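Local coordinates for protein aromatic-L-amino-acid decarboxylase (Catharanthus roseus, PDB 6EEW) that catalyses the pyridoxal-phosphate-dependent decarboxylation of L-tryptophan to tryptamine and of 5-hydroxy-L-tryptophan to serotonin, at residues P252-G260 with F280-A291; I191-T202 with G214-T225. All blocks are in the same frame, centred on the assembly; numbering follows the deposited sequence.

Contact 1: P252-G260 with F280-A291; sequences PLFLCATLG and FGIWIHVDAAYA
The ring of F254 leans obliquely on W283 and H285 of the next strand, laying CE2 3.7 Å from CD1 of W283 and CZ 3.4 Å from CB of H285. With CG anti to the backbone N (chi1 -173°), the side chain of F254 runs alongside that of H285, its CZ against the CB rather than the imidazole. Against the five-membered ring of W283 it is nearly parallel, the planes at 26°, but the two are slid so far apart that they barely overlap. The ring nitrogens of both partners bond elsewhere: W283 NE1 and H285 ND1 bond to the hydroxyl of S312, and H285 NE2 to that of S314, which fixes the imidazole from both nitrogens.

On the other face, marked by L255, A257, I284 and V286, the side-chain contacts between the two segments are aliphatic. L255 and I284 lie alongside each other, CD2 of the first 3.7 Å from CD1 of the second. At the entry to the pair, P252 CB meets I282 CG1 at 3.5 Å.

Between the faces, six backbone hydrogen bonds tie the strands in parallel register, from W283 N to L253 O through to L259 N to D287 O. The straightest is H285 N to L255 O, 2.9 Å with an N-H...O angle of 172°. Past the last bridge, the methyl of A291 rests on L259 O at 3.4 Å. D287 OD2 lies near the pyridine N1 of the pyridoxal-phosphate lysine at position 319, as the corresponding aspartate does in this family.

The strands are linked by helix 270-280 in a beta-alpha-beta crossover. Helix 167-186 packs on the F254 and D287 face, helix 235-247 meets L255, and strand 194-199 flanks 251-258 on the side away from 283-287.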
loop_
_atom_site.group_PDB
_atom_site.type_symbol
_atom_site.label_atom_id
_atom_site.label_comp_id
_atom_site.label_asym_id
_atom_site.label_seq_id
_atom_site.Cartn_x
_atom_site.Cartn_y
_atom_site.Cartn_z
ATOM N N PRO A 252 -29.150 1.028 9.440
ATOM C CA PRO A 252 -28.045 1.995 9.357
ATOM C C PRO A 252 -26.757 1.409 9.912
ATOM O O PRO A 252 -26.693 0.966 11.062
ATOM C CB PRO A 252 -28.539 3.174 10.208
ATOM C CG PRO A 252 -30.036 2.989 10.333
ATOM C CD PRO A 252 -30.233 1.493 10.319
ATOM N N LEU A 253 -25.699 1.489 9.116
ATOM C CA LEU A 253 -24.494 0.712 9.352
ATOM C C LEU A 253 -23.269 1.577 9.575
ATOM O O LEU A 253 -22.521 1.361 10.541
ATOM C CB LEU A 253 -24.257 -0.193 8.141
ATOM C CG LEU A 253 -23.053 -1.125 8.149
ATOM C CD1 LEU A 253 -23.289 -2.349 9.025
ATOM C CD2 LEU A 253 -22.714 -1.506 6.718
ATOM N N PHE A 254 -23.053 2.568 8.723
ATOM C CA PHE A 254 -21.755 3.216 8.692
ATOM C C PHE A 254 -21.966 4.672 8.352
ATOM O O PHE A 254 -22.757 5.003 7.461
ATOM C CB PHE A 254 -20.825 2.584 7.657
ATOM C CG PHE A 254 -19.411 3.106 7.696
ATOM C CD1 PHE A 254 -19.006 4.139 6.875
ATOM C CD2 PHE A 254 -18.482 2.530 8.537
ATOM C CE1 PHE A 254 -17.689 4.598 6.910
ATOM C CE2 PHE A 254 -17.156 2.980 8.573
ATOM C CZ PHE A 254 -16.766 4.013 7.758
ATOM N N LEU A 255 -21.242 5.527 9.062
ATOM C CA LEU A 255 -21.276 6.961 8.851
ATOM C C LEU A 255 -19.834 7.397 8.742
ATOM O O LEU A 255 -19.025 7.102 9.633
ATOM C CB LEU A 255 -21.974 7.693 10.003
ATOM C CG LEU A 255 -21.699 9.192 9.968
ATOM C CD1 LEU A 255 -22.358 9.791 8.714
ATOM C CD2 LEU A 255 -22.171 9.890 11.269
ATOM N N CYS A 256 -19.513 8.051 7.636
ATOM C CA CYS A 256 -18.194 8.619 7.414
ATOM C C CYS A 256 -18.323 10.109 7.658
ATOM O O CYS A 256 -18.872 10.831 6.822
ATOM C CB CYS A 256 -17.711 8.325 5.999
ATOM S SG CYS A 256 -16.051 8.911 5.655
ATOM N N ALA A 257 -17.822 10.567 8.801
ATOM C CA ALA A 257 -17.785 11.987 9.121
ATOM C C ALA A 257 -16.420 12.544 8.725
ATOM O O ALA A 257 -15.383 12.072 9.212
ATOM C CB ALA A 257 -18.053 12.206 10.607
ATOM N N THR A 258 -16.427 13.572 7.879
ATOM C CA THR A 258 -15.214 14.137 7.305
ATOM C C THR A 258 -14.800 15.420 8.020
ATOM O O THR A 258 -15.586 16.370 8.129
ATOM C CB THR A 258 -15.411 14.431 5.827
ATOM O OG1 THR A 258 -15.940 13.267 5.188
ATOM C CG2 THR A 258 -14.081 14.822 5.190
ATOM N N LEU A 259 -13.559 15.428 8.500
ATOM C CA LEU A 259 -12.920 16.579 9.116
ATOM C C LEU A 259 -11.952 17.156 8.087
ATOM O O LEU A 259 -10.786 16.773 8.022
ATOM C CB LEU A 259 -12.219 16.167 10.399
ATOM C CG LEU A 259 -11.974 17.283 11.397
ATOM C CD1 LEU A 259 -13.309 17.907 11.788
ATOM C CD2 LEU A 259 -11.256 16.732 12.608
ATOM N N GLY A 260 -12.452 18.066 7.257
ATOM C CA GLY A 260 -11.633 18.702 6.245
ATOM C C GLY A 260 -11.811 18.088 4.876
ATOM O O GLY A 260 -10.924 17.391 4.371
ATOM N N PHE A 280 -28.141 5.211 17.117
ATOM C CA PHE A 280 -28.739 4.275 16.174
ATOM C C PHE A 280 -27.857 3.070 15.875
ATOM O O PHE A 280 -28.166 2.313 14.951
ATOM C CB PHE A 280 -29.103 4.996 14.875
ATOM C CG PHE A 280 -30.253 5.945 15.013
ATOM C CD1 PHE A 280 -31.545 5.471 15.031
ATOM C CD2 PHE A 280 -30.040 7.305 15.137
ATOM C CE1 PHE A 280 -32.623 6.340 15.161
ATOM C CE2 PHE A 280 -31.109 8.182 15.274
ATOM C CZ PHE A 280 -32.405 7.695 15.285
ATOM N N GLY A 281 -26.809 2.840 16.668
ATOM C CA GLY A 281 -25.929 1.707 16.440
ATOM C C GLY A 281 -25.124 1.789 15.167
ATOM O O GLY A 281 -24.724 0.758 14.623
ATOM N N ILE A 282 -24.885 2.993 14.678
ATOM C CA ILE A 282 -24.119 3.229 13.463
ATOM C C ILE A 282 -22.647 3.334 13.818
ATOM O O ILE A 282 -22.272 4.081 14.730
ATOM C CB ILE A 282 -24.602 4.510 12.766
ATOM C CG1 ILE A 282 -26.092 4.387 12.419
ATOM C CG2 ILE A 282 -23.716 4.838 11.570
ATOM C CD1 ILE A 282 -26.771 5.699 12.088
ATOM N N TRP A 283 -21.806 2.612 13.088
ATOM C CA TRP A 283 -20.367 2.778 13.226
ATOM C C TRP A 283 -19.967 4.109 12.619
ATOM O O TRP A 283 -20.202 4.348 11.435
ATOM C CB TRP A 283 -19.623 1.658 12.517
ATOM C CG TRP A 283 -18.144 1.770 12.612
ATOM C CD1 TRP A 283 -17.369 2.839 12.247
ATOM C CD2 TRP A 283 -17.238 0.738 13.000
ATOM N NE1 TRP A 283 -16.041 2.548 12.437
ATOM C CE2 TRP A 283 -15.935 1.260 12.889
ATOM C CE3 TRP A 283 -17.401 -0.574 13.449
ATOM C CZ2 TRP A 283 -14.812 0.526 13.225
ATOM C CZ3 TRP A 283 -16.286 -1.301 13.778
ATOM C CH2 TRP A 283 -15.009 -0.754 13.665
ATOM N N ILE A 284 -19.352 4.972 13.408
ATOM C CA ILE A 284 -18.910 6.265 12.912
ATOM C C ILE A 284 -17.395 6.265 12.783
ATOM O O ILE A 284 -16.664 5.966 13.743
ATOM C CB ILE A 284 -19.411 7.422 13.794
ATOM C CG1 ILE A 284 -18.928 8.757 13.216
ATOM C CG2 ILE A 284 -19.035 7.209 15.261
ATOM C CD1 ILE A 284 -19.551 9.953 13.889
ATOM N N HIS A 285 -16.929 6.597 11.586
ATOM C CA HIS A 285 -15.514 6.723 11.300
ATOM C C HIS A 285 -15.254 8.167 10.926
ATOM O O HIS A 285 -15.983 8.742 10.108
ATOM C CB HIS A 285 -15.066 5.792 10.160
ATOM C CG HIS A 285 -13.663 6.048 9.712
ATOM N ND1 HIS A 285 -12.571 5.443 10.295
ATOM C CD2 HIS A 285 -13.168 6.899 8.778
ATOM C CE1 HIS A 285 -11.463 5.898 9.729
ATOM N NE2 HIS A 285 -11.799 6.779 8.803
ATOM N N VAL A 286 -14.228 8.749 11.526
ATOM C CA VAL A 286 -13.835 10.116 11.239
ATOM C C VAL A 286 -12.651 10.061 10.287
ATOM O O VAL A 286 -11.565 9.574 10.643
ATOM C CB VAL A 286 -13.520 10.894 12.519
ATOM C CG1 VAL A 286 -12.952 12.244 12.177
ATOM C CG2 VAL A 286 -14.806 11.046 13.337
ATOM N N ASP A 287 -12.889 10.539 9.063
ATOM C CA ASP A 287 -11.843 10.707 8.057
ATOM C C ASP A 287 -11.217 12.078 8.281
ATOM O O ASP A 287 -11.812 13.108 7.954
ATOM C CB ASP A 287 -12.406 10.588 6.644
ATOM C CG ASP A 287 -11.353 10.871 5.571
ATOM O OD1 ASP A 287 -10.137 10.838 5.886
ATOM O OD2 ASP A 287 -11.731 11.115 4.404
ATOM N N ALA A 288 -10.023 12.090 8.867
ATOM C CA ALA A 288 -9.287 13.330 9.037
ATOM C C ALA A 288 -7.989 13.251 8.257
ATOM O O ALA A 288 -6.913 13.502 8.811
ATOM C CB ALA A 288 -9.024 13.610 10.519
ATOM N N ALA A 289 -8.076 12.867 6.979
ATOM C CA ALA A 289 -6.861 12.690 6.193
ATOM C C ALA A 289 -5.972 13.925 6.270
ATOM O O ALA A 289 -4.796 13.839 6.638
ATOM C CB ALA A 289 -7.208 12.386 4.740
ATOM N N TYR A 290 -6.537 15.094 5.987
ATOM C CA TYR A 290 -5.728 16.314 5.954
ATOM C C TYR A 290 -5.731 17.023 7.305
ATOM O O TYR A 290 -4.676 17.159 7.936
ATOM C CB TYR A 290 -6.218 17.244 4.832
ATOM C CG TYR A 290 -5.837 18.708 4.961
ATOM C CD1 TYR A 290 -4.554 19.146 4.644
ATOM C CD2 TYR A 290 -6.773 19.663 5.368
ATOM C CE1 TYR A 290 -4.206 20.489 4.746
ATOM C CE2 TYR A 290 -6.430 21.025 5.486
ATOM C CZ TYR A 290 -5.151 21.420 5.170
ATOM O OH TYR A 290 -4.804 22.742 5.268
ATOM N N ALA A 291 -6.912 17.445 7.777
ATOM C CA ALA A 291 -6.991 18.346 8.926
ATOM C C ALA A 291 -6.624 17.677 10.248
ATOM O O ALA A 291 -6.225 18.368 11.185
ATOM C CB ALA A 291 -8.405 18.934 9.037
#

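Contact 2: I191-T202 with G214-T225; sequences IGKLVCYGSDQT and GIYPNNIRLIPT
The ring of Y216 lies flat against the backbone at G192, whose CA sits over its centre in a CH-pi contact, 3.6 Å from the centroid; the CG2 branch of I191 comes obliquely to CE1. Beside them N219 ND2 makes weak bonds to G192 O at 2.9 Å and to L194 O at 3.3 Å. Five backbone bonds, C196 N to N219 O through D200 N to I223 O, join strands 194-199 and 220-223 in parallel, the two strands of a beta-alpha-beta unit with helix 206-212. Along them R221 crosses V195 obliquely, its CD 3.6 Å from V195 CG1, before its guanidinium reaches D245, which Y197 OH also meets.

At the far end D200 crosses T225, its CG between backbone N and carbonyl carbon (chi1 65°), which brings the carboxylate across. OD1 takes T225 OG1 on its syn lone pair at 2.7 Å, and OD2 receives T225 N from above the carboxylate plane at 2.8 Å. Replacing D200 by alanine removes both acceptors and is likely to leave T225 OG1 and N without these mates, T225 held less firmly to the turn.

With Q201 NE2 also on OD1, three donors grip the carboxylate, likely favouring its charged form.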
loop_
_atom_site.group_PDB
_atom_site.type_symbol
_atom_site.label_atom_id
_atom_site.label_comp_id
_atom_site.label_asym_id
_atom_site.label_seq_id
_atom_site.Cartn_x
_atom_site.Cartn_y
_atom_site.Cartn_z
ATOM N N ILE A 191 -27.260 -8.305 3.926
ATOM C CA ILE A 191 -26.401 -7.280 3.332
ATOM C C ILE A 191 -27.232 -6.270 2.548
ATOM O O ILE A 191 -26.848 -5.098 2.424
ATOM C CB ILE A 191 -25.300 -7.920 2.454
ATOM C CG1 ILE A 191 -24.395 -6.854 1.828
ATOM C CG2 ILE A 191 -25.905 -8.743 1.336
ATOM C CD1 ILE A 191 -23.615 -6.061 2.810
ATOM N N GLY A 192 -28.371 -6.698 2.009
ATOM C CA GLY A 192 -29.248 -5.832 1.246
ATOM C C GLY A 192 -30.000 -4.797 2.061
ATOM O O GLY A 192 -30.730 -3.991 1.477
ATOM N N LYS A 193 -29.882 -4.833 3.389
ATOM C CA LYS A 193 -30.507 -3.861 4.281
ATOM C C LYS A 193 -29.545 -2.802 4.799
ATOM O O LYS A 193 -30.002 -1.800 5.359
ATOM C CB LYS A 193 -31.127 -4.578 5.486
ATOM C CG LYS A 193 -32.218 -5.543 5.102
ATOM C CD LYS A 193 -32.809 -6.258 6.302
ATOM C CE LYS A 193 -33.911 -7.205 5.859
ATOM N NZ LYS A 193 -34.571 -7.893 7.002
ATOM N N LEU A 194 -28.237 -3.000 4.640
ATOM C CA LEU A 194 -27.241 -2.167 5.309
ATOM C C LEU A 194 -27.038 -0.862 4.546
ATOM O O LEU A 194 -26.720 -0.872 3.350
ATOM C CB LEU A 194 -25.928 -2.934 5.438
ATOM C CG LEU A 194 -26.090 -4.351 6.000
ATOM C CD1 LEU A 194 -24.733 -4.989 6.279
ATOM C CD2 LEU A 194 -26.978 -4.375 7.239
ATOM N N VAL A 195 -27.207 0.262 5.237
ATOM C CA VAL A 195 -27.114 1.582 4.627
ATOM C C VAL A 195 -25.881 2.295 5.155
ATOM O O VAL A 195 -25.602 2.271 6.361
ATOM C CB VAL A 195 -28.377 2.419 4.894
ATOM C CG1 VAL A 195 -28.248 3.802 4.246
ATOM C CG2 VAL A 195 -29.587 1.687 4.369
ATOM N N CYS A 196 -25.146 2.932 4.250
ATOM C CA CYS A 196 -23.983 3.730 4.594
ATOM C C CYS A 196 -24.291 5.186 4.290
ATOM O O CYS A 196 -24.986 5.483 3.313
ATOM C CB CYS A 196 -22.743 3.302 3.802
ATOM S SG CYS A 196 -22.137 1.637 4.138
ATOM N N TYR A 197 -23.765 6.089 5.125
ATOM C CA TYR A 197 -24.033 7.517 5.033
ATOM C C TYR A 197 -22.720 8.284 4.901
ATOM O O TYR A 197 -21.733 7.967 5.577
ATOM C CB TYR A 197 -24.814 8.012 6.263
ATOM C CG TYR A 197 -26.085 7.232 6.566
ATOM C CD1 TYR A 197 -26.061 6.111 7.384
ATOM C CD2 TYR A 197 -27.308 7.634 6.051
ATOM C CE1 TYR A 197 -27.225 5.402 7.665
ATOM C CE2 TYR A 197 -28.480 6.935 6.330
ATOM C CZ TYR A 197 -28.431 5.821 7.138
ATOM O OH TYR A 197 -29.589 5.128 7.410
ATOM N N GLY A 198 -22.693 9.257 3.994
ATOM C CA GLY A 198 -21.548 10.149 3.874
ATOM C C GLY A 198 -21.970 11.509 3.361
ATOM O O GLY A 198 -22.966 11.634 2.646
ATOM N N SER A 199 -21.187 12.534 3.693
ATOM C CA SER A 199 -21.466 13.866 3.173
ATOM C C SER A 199 -21.390 13.898 1.649
ATOM O O SER A 199 -20.564 13.223 1.032
ATOM C CB SER A 199 -20.476 14.882 3.742
ATOM O OG SER A 199 -20.504 16.069 2.963
ATOM N N ASP A 200 -22.238 14.737 1.040
ATOM C CA ASP A 200 -22.128 14.987 -0.394
ATOM C C ASP A 200 -20.849 15.725 -0.760
ATOM O O ASP A 200 -20.566 15.891 -1.952
ATOM C CB ASP A 200 -23.355 15.756 -0.900
ATOM C CG ASP A 200 -23.461 17.160 -0.308
ATOM O OD1 ASP A 200 -22.518 17.589 0.396
ATOM O OD2 ASP A 200 -24.491 17.830 -0.534
ATOM N N GLN A 201 -20.064 16.134 0.229
ATOM C CA GLN A 201 -18.744 16.718 0.033
ATOM C C GLN A 201 -17.653 15.664 -0.008
ATOM O O GLN A 201 -16.471 16.009 -0.135
ATOM C CB GLN A 201 -18.439 17.749 1.132
ATOM C CG GLN A 201 -19.438 18.880 1.182
ATOM C CD GLN A 201 -19.493 19.599 -0.136
ATOM O OE1 GLN A 201 -18.474 20.056 -0.644
ATOM N NE2 GLN A 201 -20.685 19.708 -0.701
ATOM N N THR A 202 -18.009 14.403 0.185
ATOM C CA THR A 202 -17.084 13.288 0.013
ATOM C C THR A 202 -17.757 12.246 -0.874
ATOM O O THR A 202 -18.119 11.166 -0.408
ATOM C CB THR A 202 -16.700 12.693 1.350
ATOM O OG1 THR A 202 -17.882 12.218 2.002
ATOM C CG2 THR A 202 -16.020 13.751 2.212
ATOM N N GLY A 214 -19.312 -4.209 -0.999
ATOM C CA GLY A 214 -20.521 -4.917 -1.338
ATOM C C GLY A 214 -21.802 -4.232 -0.933
ATOM O O GLY A 214 -22.875 -4.835 -1.059
ATOM N N ILE A 215 -21.738 -2.979 -0.478
ATOM C CA ILE A 215 -22.961 -2.256 -0.172
ATOM C C ILE A 215 -23.778 -2.130 -1.447
ATOM O O ILE A 215 -23.242 -1.792 -2.511
ATOM C CB ILE A 215 -22.636 -0.874 0.419
ATOM C CG1 ILE A 215 -21.641 -0.992 1.573
ATOM C CG2 ILE A 215 -23.903 -0.231 0.974
ATOM C CD1 ILE A 215 -22.205 -1.708 2.785
ATOM N N TYR A 216 -25.069 -2.453 -1.365
ATOM C CA TYR A 216 -25.911 -2.320 -2.538
ATOM C C TYR A 216 -25.854 -0.883 -3.052
ATOM O O TYR A 216 -25.735 0.063 -2.265
ATOM C CB TYR A 216 -27.352 -2.703 -2.221
ATOM C CG TYR A 216 -27.622 -4.188 -2.125
ATOM C CD1 TYR A 216 -26.614 -5.101 -1.799
ATOM C CD2 TYR A 216 -28.888 -4.680 -2.378
ATOM C CE1 TYR A 216 -26.883 -6.469 -1.717
ATOM C CE2 TYR A 216 -29.167 -6.031 -2.300
ATOM C CZ TYR A 216 -28.171 -6.928 -1.977
ATOM O OH TYR A 216 -28.492 -8.279 -1.919
ATOM N N PRO A 217 -25.916 -0.696 -4.372
ATOM C CA PRO A 217 -25.818 0.663 -4.929
ATOM C C PRO A 217 -26.778 1.660 -4.301
ATOM O O PRO A 217 -26.374 2.791 -3.998
ATOM C CB PRO A 217 -26.130 0.438 -6.411
ATOM C CG PRO A 217 -25.594 -0.938 -6.675
ATOM C CD PRO A 217 -25.841 -1.731 -5.416
ATOM N N ASN A 218 -28.039 1.271 -4.097
ATOM C CA ASN A 218 -29.044 2.157 -3.530
ATOM C C ASN A 218 -28.933 2.329 -2.021
ATOM O O ASN A 218 -29.687 3.131 -1.458
ATOM C CB ASN A 218 -30.446 1.656 -3.884
ATOM C CG ASN A 218 -30.794 1.894 -5.328
ATOM O OD1 ASN A 218 -30.305 2.849 -5.937
ATOM N ND2 ASN A 218 -31.638 1.030 -5.896
ATOM N N ASN A 219 -28.028 1.624 -1.347
ATOM C CA ASN A 219 -27.867 1.777 0.091
ATOM C C ASN A 219 -26.664 2.645 0.453
ATOM O O ASN A 219 -26.243 2.658 1.618
ATOM C CB ASN A 219 -27.759 0.408 0.763
ATOM C CG ASN A 219 -29.045 -0.387 0.666
ATOM O OD1 ASN A 219 -30.063 0.114 0.196
ATOM N ND2 ASN A 219 -29.014 -1.620 1.155
ATOM N N ILE A 220 -26.112 3.365 -0.519
ATOM C CA ILE A 220 -25.043 4.335 -0.316
ATOM C C ILE A 220 -25.685 5.711 -0.415
ATOM O O ILE A 220 -26.139 6.099 -1.496
ATOM C CB ILE A 220 -23.932 4.172 -1.360
ATOM C CG1 ILE A 220 -23.336 2.762 -1.310
ATOM C CG2 ILE A 220 -22.845 5.210 -1.153
ATOM C CD1 ILE A 220 -22.276 2.495 -2.382
ATOM N N ARG A 221 -25.767 6.439 0.706
ATOM C CA ARG A 221 -26.541 7.675 0.800
ATOM C C ARG A 221 -25.639 8.871 1.092
ATOM O O ARG A 221 -24.918 8.885 2.100
ATOM C CB ARG A 221 -27.642 7.528 1.851
ATOM C CG ARG A 221 -28.530 6.300 1.591
ATOM C CD ARG A 221 -29.844 6.380 2.348
ATOM N NE ARG A 221 -30.626 7.531 1.917
ATOM C CZ ARG A 221 -31.613 8.065 2.627
ATOM N NH1 ARG A 221 -31.934 7.549 3.804
ATOM N NH2 ARG A 221 -32.278 9.119 2.163
ATOM N N LEU A 222 -25.686 9.872 0.207
ATOM C CA LEU A 222 -24.973 11.133 0.394
ATOM C C LEU A 222 -25.892 12.170 1.048
ATOM O O LEU A 222 -26.936 12.533 0.492
ATOM C CB LEU A 222 -24.459 11.660 -0.945
ATOM C CG LEU A 222 -23.445 10.893 -1.798
ATOM C CD1 LEU A 222 -23.106 11.767 -3.002
ATOM C CD2 LEU A 222 -22.193 10.529 -1.021
ATOM N N ILE A 223 -25.482 12.674 2.204
ATOM C CA ILE A 223 -26.240 13.660 2.966
ATOM C C ILE A 223 -26.085 15.029 2.311
ATOM O O ILE A 223 -24.970 15.569 2.243
ATOM C CB ILE A 223 -25.789 13.685 4.429
ATOM C CG1 ILE A 223 -25.804 12.273 4.997
ATOM C CG2 ILE A 223 -26.730 14.541 5.237
ATOM C CD1 ILE A 223 -24.950 12.127 6.229
ATOM N N PRO A 224 -27.164 15.620 1.823
ATOM C CA PRO A 224 -27.065 16.949 1.209
ATOM C C PRO A 224 -26.617 18.010 2.206
ATOM O O PRO A 224 -27.023 18.013 3.370
ATOM C CB PRO A 224 -28.494 17.218 0.716
ATOM C CG PRO A 224 -29.361 16.260 1.503
ATOM C CD PRO A 224 -28.516 15.048 1.707
ATOM N N THR A 225 -25.759 18.909 1.734
ATOM C CA THR A 225 -25.237 19.991 2.546
ATOM C C THR A 225 -25.444 21.303 1.807
ATOM O O THR A 225 -25.549 21.330 0.579
ATOM C CB THR A 225 -23.751 19.822 2.851
ATOM O OG1 THR A 225 -23.001 19.948 1.637
ATOM C CG2 THR A 225 -23.483 18.480 3.500
#

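In the fold
Contact 2 closes before contact 1 opens, so the two follow in series along the chain, their centres 12 Å apart. Both belong to the same seven-stranded mixed sheet, where 283-287, 251-258, 194-199 and 220-223 stand in that order, all parallel. The middle two join the contacts directly, through backbone links such as L253 N to V195 O (2.9 Å). Each contact joins the two strands of a beta-alpha-beta unit, whose connecting helix is 206-212 for contact 2 and 270-280 for contact 1. Contact 1 lies deeper and its D287 end borders the cofactor, whereas contact 2 includes the sheet's outermost strand within this chain, 220-223, and lies at the dimer interface, where Y216 OH bonds D189 of the second subunit.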